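Local structure of spermidine N(1)-acetyltransferase (Thermoplasma acidophilum, 3K9U) at residues L80-A84 with N85-L89; L125-H128 with R129-V133. The protein transfers an acetyl group from acetyl-CoA to polyamines such as spermidine, releasing CoA and helping to protect the cell against polyamine toxicity. All coordinates share one frame; numbering follows the deposited sequence.

Contact 1. Residues L80-A84 with N85-L89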
loop_
_atom_site.group_PDB
_atom_site.type_symbol
_atom_site.label_atom_id
_atom_site.label_comp_id
_atom_site.label_asym_id
_atom_site.label_seq_id
_atom_site.Cartn_x
_atom_site.Cartn_y
_atom_site.Cartn_z
ATOM N N LEU A 80 -21.897 -3.139 8.055
ATOM C CA LEU A 80 -22.704 -2.083 8.676
ATOM C C LEU A 80 -23.988 -2.611 9.292
ATOM O O LEU A 80 -24.594 -3.510 8.734
ATOM C CB LEU A 80 -23.091 -1.012 7.660
ATOM C CG LEU A 80 -22.016 -0.484 6.737
ATOM C CD1 LEU A 80 -22.065 -1.263 5.451
ATOM C CD2 LEU A 80 -22.282 1.001 6.509
ATOM N N LYS A 81 -24.396 -2.037 10.423
ATOM C CA LYS A 81 -25.672 -2.345 11.067
ATOM C C LYS A 81 -26.613 -1.144 11.010
ATOM O O LYS A 81 -26.214 0.009 11.265
ATOM C CB LYS A 81 -25.492 -2.726 12.541
ATOM C CG LYS A 81 -25.686 -4.235 12.889
ATOM C CD LYS A 81 -24.347 -4.973 13.193
ATOM C CE LYS A 81 -24.500 -6.502 13.264
ATOM N NZ LYS A 81 -23.634 -7.173 14.320
ATOM N N ILE A 82 -27.876 -1.419 10.702
ATOM C CA ILE A 82 -28.897 -0.393 10.776
ATOM C C ILE A 82 -29.785 -0.680 11.947
ATOM O O ILE A 82 -30.329 -1.776 12.032
ATOM C CB ILE A 82 -29.736 -0.362 9.494
ATOM C CG1 ILE A 82 -28.836 0.085 8.329
ATOM C CG2 ILE A 82 -31.063 0.498 9.699
ATOM C CD1 ILE A 82 -29.261 -0.416 6.970
ATOM N N ILE A 83 -29.934 0.312 12.832
ATOM C CA ILE A 83 -30.816 0.257 14.000
ATOM C C ILE A 83 -31.542 1.578 14.137
ATOM O O ILE A 83 -30.942 2.633 13.980
ATOM C CB ILE A 83 -30.037 0.088 15.315
ATOM C CG1 ILE A 83 -29.196 -1.178 15.307
ATOM C CG2 ILE A 83 -31.003 0.050 16.514
ATOM C CD1 ILE A 83 -28.103 -1.147 16.341
ATOM N N ALA A 84 -32.818 1.512 14.484
ATOM C CA ALA A 84 -33.677 2.679 14.492
ATOM C C ALA A 84 -33.415 3.558 13.278
ATOM O O ALA A 84 -33.306 4.779 13.421
ATOM C CB ALA A 84 -33.463 3.493 15.787
ATOM N N ASN A 85 -33.250 2.946 12.104
ATOM C CA ASN A 85 -33.078 3.700 10.858
ATOM C C ASN A 85 -31.808 4.592 10.806
ATOM O O ASN A 85 -31.737 5.516 10.006
ATOM C CB ASN A 85 -34.356 4.528 10.611
ATOM C CG ASN A 85 -34.601 4.850 9.140
ATOM O OD1 ASN A 85 -33.707 4.743 8.292
ATOM N ND2 ASN A 85 -35.821 5.258 8.838
ATOM N N LYS A 86 -30.807 4.301 11.642
ATOM C CA LYS A 86 -29.486 4.927 11.571
ATOM C C LYS A 86 -28.457 3.829 11.296
ATOM O O LYS A 86 -28.642 2.687 11.727
ATOM C CB LYS A 86 -29.122 5.591 12.901
ATOM C CG LYS A 86 -30.030 6.738 13.359
ATOM C CD LYS A 86 -29.247 7.633 14.340
ATOM C CE LYS A 86 -30.130 8.472 15.230
ATOM N NZ LYS A 86 -29.389 9.630 15.867
ATOM N N ALA A 87 -27.391 4.156 10.584
ATOM C CA ALA A 87 -26.380 3.166 10.226
ATOM C C ALA A 87 -25.150 3.252 11.137
ATOM O O ALA A 87 -24.728 4.339 11.534
ATOM C CB ALA A 87 -25.963 3.339 8.775
ATOM N N GLU A 88 -24.566 2.113 11.463
ATOM C CA GLU A 88 -23.241 2.117 12.061
ATOM C C GLU A 88 -22.303 1.333 11.136
ATOM O O GLU A 88 -22.606 0.200 10.724
ATOM C CB GLU A 88 -23.218 1.576 13.493
ATOM C CG GLU A 88 -21.756 1.542 13.991
ATOM C CD GLU A 88 -21.528 1.523 15.499
ATOM O OE1 GLU A 88 -22.428 1.201 16.279
ATOM O OE2 GLU A 88 -20.382 1.817 15.889
ATOM N N LEU A 89 -21.207 1.979 10.755
ATOM C CA LEU A 89 -20.176 1.343 9.957
ATOM C C LEU A 89 -19.230 0.669 10.943
ATOM O O LEU A 89 -18.483 1.332 11.663
ATOM C CB LEU A 89 -19.447 2.377 9.090
ATOM C CG LEU A 89 -18.627 1.823 7.908
ATOM C CD1 LEU A 89 -18.118 2.969 6.985
ATOM C CD2 LEU A 89 -17.450 0.977 8.398
#

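Contact 2. Residues L125-H128 with R129-V133. With ACO (acetyl coenzyme *a), chain G.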
loop_
_atom_site.group_PDB
_atom_site.type_symbol
_atom_site.label_atom_id
_atom_site.label_comp_id
_atom_site.label_asym_id
_atom_site.label_seq_id
_atom_site.Cartn_x
_atom_site.Cartn_y
_atom_site.Cartn_z
ATOM N N LEU A 125 -19.459 6.004 12.877
ATOM C CA LEU A 125 -18.390 5.034 12.953
ATOM C C LEU A 125 -17.382 5.420 14.024
ATOM O O LEU A 125 -17.279 6.593 14.386
ATOM C CB LEU A 125 -17.714 4.896 11.589
ATOM C CG LEU A 125 -16.926 6.098 11.032
ATOM C CD1 LEU A 125 -15.480 6.146 11.603
ATOM C CD2 LEU A 125 -16.901 6.123 9.514
ATOM N N TYR A 126 -16.647 4.422 14.530
ATOM C CA TYR A 126 -15.520 4.659 15.415
ATOM C C TYR A 126 -14.244 4.295 14.642
ATOM O O TYR A 126 -14.159 3.242 14.031
ATOM C CB TYR A 126 -15.620 3.776 16.680
ATOM C CG TYR A 126 -16.805 4.063 17.607
ATOM C CD1 TYR A 126 -16.614 4.410 18.945
ATOM C CD2 TYR A 126 -18.102 3.966 17.144
ATOM C CE1 TYR A 126 -17.708 4.665 19.809
ATOM C CE2 TYR A 126 -19.189 4.206 17.982
ATOM C CZ TYR A 126 -18.996 4.569 19.308
ATOM O OH TYR A 126 -20.116 4.817 20.082
ATOM N N VAL A 127 -13.261 5.185 14.668
ATOM C CA VAL A 127 -11.943 4.928 14.115
ATOM C C VAL A 127 -10.897 5.334 15.175
ATOM O O VAL A 127 -11.055 6.357 15.899
ATOM C CB VAL A 127 -11.732 5.721 12.810
ATOM C CG1 VAL A 127 -11.953 7.209 13.027
ATOM C CG2 VAL A 127 -10.322 5.453 12.184
ATOM N N HIS A 128 -9.866 4.525 15.312
ATOM C CA HIS A 128 -8.764 4.841 16.234
ATOM C C HIS A 128 -8.066 6.129 15.743
ATOM O O HIS A 128 -7.771 6.274 14.567
ATOM C CB HIS A 128 -7.747 3.693 16.281
ATOM C CG HIS A 128 -6.811 3.750 17.455
ATOM N ND1 HIS A 128 -5.830 4.704 17.578
ATOM C CD2 HIS A 128 -6.690 2.946 18.541
ATOM C CE1 HIS A 128 -5.158 4.509 18.699
ATOM N NE2 HIS A 128 -5.663 3.450 19.305
ATOM N N ARG A 129 -7.811 7.040 16.664
ATOM C CA ARG A 129 -7.197 8.327 16.353
ATOM C C ARG A 129 -5.803 8.240 15.744
ATOM O O ARG A 129 -5.421 9.142 15.033
ATOM C CB ARG A 129 -7.156 9.193 17.610
ATOM C CG ARG A 129 -6.098 8.743 18.637
ATOM C CD ARG A 129 -6.609 8.911 20.068
ATOM N NE ARG A 129 -6.649 10.296 20.514
ATOM C CZ ARG A 129 -7.587 10.827 21.304
ATOM N NH1 ARG A 129 -7.496 12.120 21.644
ATOM N NH2 ARG A 129 -8.621 10.104 21.741
ATOM N N GLN A 130 -5.038 7.174 16.003
ATOM C CA GLN A 130 -3.738 7.041 15.311
ATOM C C GLN A 130 -3.825 6.323 13.968
ATOM O O GLN A 130 -2.828 6.187 13.279
ATOM C CB GLN A 130 -2.685 6.349 16.177
ATOM C CG GLN A 130 -2.414 7.017 17.509
ATOM C CD GLN A 130 -1.466 6.178 18.331
ATOM O OE1 GLN A 130 -1.813 5.697 19.413
ATOM N NE2 GLN A 130 -0.270 5.952 17.787
ATOM N N ASN A 131 -4.998 5.831 13.600
ATOM C CA ASN A 131 -5.127 5.186 12.305
ATOM C C ASN A 131 -5.365 6.307 11.286
ATOM O O ASN A 131 -6.490 6.625 10.897
ATOM C CB ASN A 131 -6.237 4.140 12.289
ATOM C CG ASN A 131 -6.425 3.506 10.924
ATOM O OD1 ASN A 131 -5.643 3.760 10.011
ATOM N ND2 ASN A 131 -7.501 2.698 10.766
ATOM N N SER A 132 -4.261 6.892 10.892
ATOM C CA SER A 132 -4.216 7.986 9.915
ATOM C C SER A 132 -4.793 7.561 8.548
ATOM O O SER A 132 -5.443 8.358 7.862
ATOM C CB SER A 132 -2.746 8.403 9.759
ATOM O OG SER A 132 -2.653 9.688 9.223
ATOM N N VAL A 133 -4.537 6.312 8.161
ATOM C CA VAL A 133 -5.016 5.730 6.884
ATOM C C VAL A 133 -6.553 5.692 6.815
ATOM O O VAL A 133 -7.171 6.249 5.925
ATOM C CB VAL A 133 -4.440 4.267 6.693
ATOM C CG1 VAL A 133 -5.022 3.604 5.450
ATOM C CG2 VAL A 133 -2.841 4.273 6.641
HETATM N N1A ACO G . -1.328 4.586 2.793
HETATM C C2A ACO G . -1.734 5.774 3.303
HETATM N N3A ACO G . -2.979 6.250 3.123
HETATM C C4A ACO G . -3.911 5.547 2.452
HETATM C C5A ACO G . -3.506 4.259 1.895
HETATM C C6A ACO G . -2.129 3.788 2.115
HETATM N N6A ACO G . -1.683 2.607 1.619
HETATM N N7A ACO G . -4.565 3.765 1.280
HETATM C C8A ACO G . -5.559 4.658 1.414
HETATM N N9A ACO G . -5.189 5.724 2.138
HETATM C C1B ACO G . -6.081 6.893 2.426
HETATM C C2B ACO G . -5.518 8.248 1.993
HETATM O O2B ACO G . -6.076 9.333 2.780
HETATM C C3B ACO G . -5.964 8.392 0.568
HETATM O O3B ACO G . -6.025 9.775 0.167
HETATM P P3B ACO G . -4.715 10.378 -0.600
HETATM O O7A ACO G . -4.875 9.839 -1.964
HETATM O O8A ACO G . -3.530 9.812 0.173
HETATM O O9A ACO G . -4.956 11.866 -0.409
HETATM C C4B ACO G . -7.280 7.638 0.525
HETATM O O4B ACO G . -7.293 6.779 1.675
HETATM C C5B ACO G . -7.463 6.803 -0.724
HETATM O O5B ACO G . -8.843 6.471 -0.940
HETATM P P1A ACO G . -9.278 4.999 -1.430
HETATM O O1A ACO G . -8.353 4.518 -2.540
HETATM O O2A ACO G . -10.763 4.971 -1.673
HETATM O O3A ACO G . -8.944 4.180 -0.067
HETATM P P2A ACO G . -8.888 2.557 0.004
HETATM O O4A ACO G . -7.469 2.206 0.385
HETATM O O5A ACO G . -9.554 1.937 -1.218
HETATM O O6A ACO G . -9.830 2.247 1.245
HETATM C CBP ACO G . -9.408 1.898 3.568
HETATM C CCP ACO G . -9.678 2.928 2.486
HETATM C CDP ACO G . -9.322 2.589 4.915
HETATM C CEP ACO G . -10.602 0.948 3.582
HETATM C CAP ACO G . -8.115 1.107 3.261
HETATM O OAP ACO G . -6.988 1.974 3.081
HETATM C C9P ACO G . -7.771 0.086 4.309
HETATM O O9P ACO G . -8.322 -0.999 4.294
HETATM N N8P ACO G . -6.894 0.449 5.215
HETATM C C7P ACO G . -6.501 -0.369 6.341
HETATM C C6P ACO G . -7.631 -0.743 7.288
HETATM C C5P ACO G . -8.368 0.429 7.900
HETATM O O5P ACO G . -7.790 1.415 8.332
HETATM N N4P ACO G . -9.694 0.298 7.989
HETATM C C3P ACO G . -10.527 1.287 8.671
HETATM C C2P ACO G . -10.705 0.894 10.131
HETATM S S1P ACO G . -11.921 1.881 10.951
HETATM C C ACO G . -13.339 0.966 10.834
HETATM O O ACO G . -13.269 -0.164 10.365
HETATM C CH3 ACO G . -14.665 1.514 11.329
HETATM O O HOH W 1 -9.578 2.103 13.389
#

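Contact 1. Residues L80-A84 with N85-L89
Leu80 to Ile83 and Lys86 to Leu89 pair antiparallel and are joined by a tight two-residue turn, their short strand axes 4.6 Å apart at closest approach and 156° between directions. Lys81 with Glu88 and Ile83 with Lys86 form the hydrogen-bonded pairs. The first is nearly symmetrical: Lys81 N to Glu88 O spans 2.9 Å and Glu88 N to Lys81 O 2.7 Å. Closer to the turn, Ile83 N donates to Lys86 O at 2.9 Å, whereas Lys86 N comes to Ile83 O, also at 2.9 Å, from well above the carbonyl plane, where the chain reverses. Ala84 and Asn85, both with positive phi, occupy the middle of a type I' beta turn, and the whole is a two-residue beta hairpin between the strands 73-83 and 86-94 of the mixed acetyltransferase sheet. On one face, Leu80 and Leu89 meet as a non-hydrogen-bonded pair: Leu80 CD2 lies 4.0 Å from Leu89 CG, the two side chains crossing at a slant. Leu89 CG is anti to its own backbone N (chi1 -163°), which sets its branch point beside that methyl. Further along the same face the Ile82 side chain divides, with CG1 facing the small Ala87 methyl at 4.4 Å and CG2 packing 4.0 Å from Asn85 CA beside the turn. Helix 103-118 covers this face, with Met115 touching both Leu80 and Ala87. On the other face lie Lys81, Ile83, Lys86 and Glu88. The tips of Lys81, Lys86 and Glu88 extend beyond the pairing, and Lys86 NZ makes a long, weak ion pair with Glu122.

Contact 2. Residues L125-H128 with R129-V133
Strand residues Leu125 to His128 pass into helix 132-139 through a type I beta turn from His128 to Asn131, closed by Asn131 N to His128 O at 3.0 Å. This strand-to-helix junction of the GNAT fold forms part of the acetyl-CoA pocket. The His128 ring swings anti to the backbone N (chi1 -164°), which turns its ND1 edge toward the Gln130 N-H; ND1 accepts Gln130 N at 3.0 Å, the donor lying in the ring plane. The Gln130 side chain runs alongside, its amide plane 61° from the ring and OE1 3.6 Å from His128 CE1. The bond to ND1 helps to fix the rotation of the ring, while Tyr32 meets the same ring nearly at right angles. Asn131 is the helix N-cap, and its amide works from both ends: OD1 accepts the backbone N of Gly134, which leaves ND2 turned to the cofactor. Val127 CG2 touches both amide and thioester, lying 4.2 Å from Asn131 ND2 and 4.1 Å from the cofactor sulfur S1P. Asn131 ND2 donates to the pantetheine carbonyl O5P of acetyl-CoA at 2.8 Å, almost straight at 172°.

In the fold
Contacts 1 and 2 lie on neighbouring parallel strands of one sheet, 86-94 and 122-128, with their centres about 19 Å apart. They touch directly: Glu88 OE2 lies 3.4 Å from Tyr126 CD2, and Leu89 O packs 3.6 Å from Leu125 CB. Both also reach the acetyl-CoA pocket. The side chain of Leu89 comes within about 4 Å of the cofactor and, likewise, of the side chain of Tyr138, the probable proton donor; that of Val127 is about 4 Å from the Tyr138 side chain too. Near the acetyl end, Tyr126 O is 3.2 Å from the acetyl CH3, while Val133 CG1 reaches the pantetheine hydroxyl OAP at 3.5 Å.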